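Long-range contact in N-carbamoylsarcosine amidase related protein (Thermoplasma acidophilum, PDB 3EEF), which probably hydrolyses N-carbamoylsarcosine or a related amide, as a zinc-containing member of the isochorismatase-like cysteine hydrolase family: residues V45-D50 and D85-K90. Sequence-based numbering, arbitrary orientation.
Sequences VVYVND and DYVLEK. With ZN (zinc ion), chain C.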
# COMPACT_ATOMS: atom_id res chain seq x y z
N VAL A 45 5.69 -8.57 20.28
CA VAL A 45 4.99 -7.42 20.85
C VAL A 45 5.42 -6.20 20.06
O VAL A 45 6.61 -5.94 19.92
CB VAL A 45 5.36 -7.22 22.29
CG1 VAL A 45 4.86 -5.84 22.79
CG2 VAL A 45 4.81 -8.39 23.14
N VAL A 46 4.44 -5.48 19.51
CA VAL A 46 4.70 -4.33 18.67
C VAL A 46 3.95 -3.09 19.14
O VAL A 46 2.73 -3.07 19.17
CB VAL A 46 4.25 -4.63 17.22
CG1 VAL A 46 4.56 -3.43 16.32
CG2 VAL A 46 4.90 -5.94 16.70
N TYR A 47 4.69 -2.05 19.49
CA TYR A 47 4.11 -0.79 19.86
C TYR A 47 4.00 0.04 18.61
O TYR A 47 4.97 0.18 17.87
CB TYR A 47 4.97 -0.06 20.89
CG TYR A 47 5.11 -0.73 22.26
CD1 TYR A 47 4.38 -0.28 23.36
CD2 TYR A 47 5.98 -1.79 22.45
CE1 TYR A 47 4.52 -0.88 24.60
CE2 TYR A 47 6.11 -2.41 23.69
CZ TYR A 47 5.39 -1.95 24.76
OH TYR A 47 5.55 -2.55 26.00
N VAL A 48 2.81 0.60 18.38
CA VAL A 48 2.57 1.50 17.28
C VAL A 48 2.09 2.85 17.87
O VAL A 48 1.00 2.92 18.40
CB VAL A 48 1.58 0.90 16.23
CG1 VAL A 48 2.18 -0.25 15.51
CG2 VAL A 48 0.33 0.39 16.90
N ASN A 49 2.91 3.90 17.75
CA ASN A 49 2.70 5.20 18.41
C ASN A 49 2.67 6.36 17.45
O ASN A 49 3.58 6.53 16.62
CB ASN A 49 3.84 5.46 19.37
CG ASN A 49 4.08 4.29 20.27
OD1 ASN A 49 3.15 3.80 20.90
ND2 ASN A 49 5.31 3.80 20.30
N ASP A 50 1.63 7.17 17.55
CA ASP A 50 1.63 8.46 16.86
C ASP A 50 2.96 9.17 17.05
O ASP A 50 3.50 9.21 18.16
CB ASP A 50 0.47 9.33 17.34
CG ASP A 50 -0.83 9.05 16.59
OD1 ASP A 50 -0.82 8.24 15.62
OD2 ASP A 50 -1.86 9.69 16.92
N ASP A 85 10.88 -6.29 21.90
CA ASP A 85 9.66 -5.59 21.49
C ASP A 85 9.95 -4.68 20.32
O ASP A 85 10.99 -4.04 20.29
CB ASP A 85 9.16 -4.70 22.60
CG ASP A 85 8.76 -5.45 23.83
OD1 ASP A 85 8.70 -6.69 23.82
OD2 ASP A 85 8.45 -4.76 24.82
N TYR A 86 9.02 -4.60 19.38
CA TYR A 86 9.12 -3.65 18.28
C TYR A 86 8.44 -2.28 18.62
O TYR A 86 7.39 -2.25 19.26
CB TYR A 86 8.52 -4.29 17.04
CG TYR A 86 9.26 -5.54 16.57
CD1 TYR A 86 10.19 -5.46 15.57
CD2 TYR A 86 9.02 -6.80 17.14
CE1 TYR A 86 10.85 -6.57 15.10
CE2 TYR A 86 9.68 -7.94 16.68
CZ TYR A 86 10.60 -7.80 15.64
OH TYR A 86 11.32 -8.85 15.14
N VAL A 87 9.07 -1.15 18.26
CA VAL A 87 8.48 0.18 18.48
C VAL A 87 8.43 0.93 17.13
O VAL A 87 9.47 1.20 16.51
CB VAL A 87 9.24 1.01 19.52
CG1 VAL A 87 8.52 2.36 19.78
CG2 VAL A 87 9.44 0.22 20.81
N LEU A 88 7.20 1.22 16.68
CA LEU A 88 6.93 1.79 15.38
C LEU A 88 6.34 3.20 15.57
O LEU A 88 5.53 3.45 16.51
CB LEU A 88 5.95 0.92 14.58
CG LEU A 88 6.42 -0.27 13.74
CD1 LEU A 88 7.50 -1.07 14.47
CD2 LEU A 88 5.26 -1.19 13.32
N GLU A 89 6.78 4.11 14.69
CA GLU A 89 6.20 5.44 14.62
C GLU A 89 5.15 5.38 13.54
O GLU A 89 5.41 4.82 12.47
CB GLU A 89 7.25 6.49 14.26
CG GLU A 89 8.27 6.78 15.36
CD GLU A 89 9.42 7.61 14.84
OE1 GLU A 89 9.17 8.70 14.31
OE2 GLU A 89 10.59 7.17 14.93
N LYS A 90 3.99 5.95 13.80
CA LYS A 90 2.93 6.05 12.81
C LYS A 90 2.45 7.50 12.66
O LYS A 90 2.56 8.30 13.59
CB LYS A 90 1.77 5.11 13.17
CG LYS A 90 0.92 5.51 14.39
CD LYS A 90 -0.26 4.54 14.54
CE LYS A 90 -1.18 4.94 15.66
NZ LYS A 90 -2.22 5.96 15.24
ZN ZN C . -2.88 11.07 15.85
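L88 drops its CD2 methyl into the notch between V46 and V48, which lie two residues apart on the neighbouring parallel strand: CD2 is 3.8 Å from V46 CG1 and 3.9 Å from V48 CG1. Helix 101-107 covers this face through L101 and I104, and Y53 of a second subunit also packs on L88. On the other face the Y47 ring turns its edge to Y86 O and D85 CB, its plane 41° from the D85 carboxylate, with CE2 3.5 Å from D85 OD2, an oxygen held by S82 N and R39. Further along, V87 CG1 is the bump that meets the N49 amide at ND2, 3.6 Å away. Five backbone hydrogen bonds, from Y86 N to V45 O at one end to K90 N to N49 O at the other, fix the pairing within this beta-alpha-beta unit, whose strand 86-90 is an outermost strand of the chain's parallel sheet. K90 bends at its last torsion (chi4 85°) into a salt bridge, NZ to D50 OD1 2.7 Å, reaching OD1 from above the carboxylate plane. D50 OD2 binds zinc at 2.0 Å, alongside H52, E58 and H65. Shared between metal and K90 amine, the D50 carboxylate would be limited in its rotation.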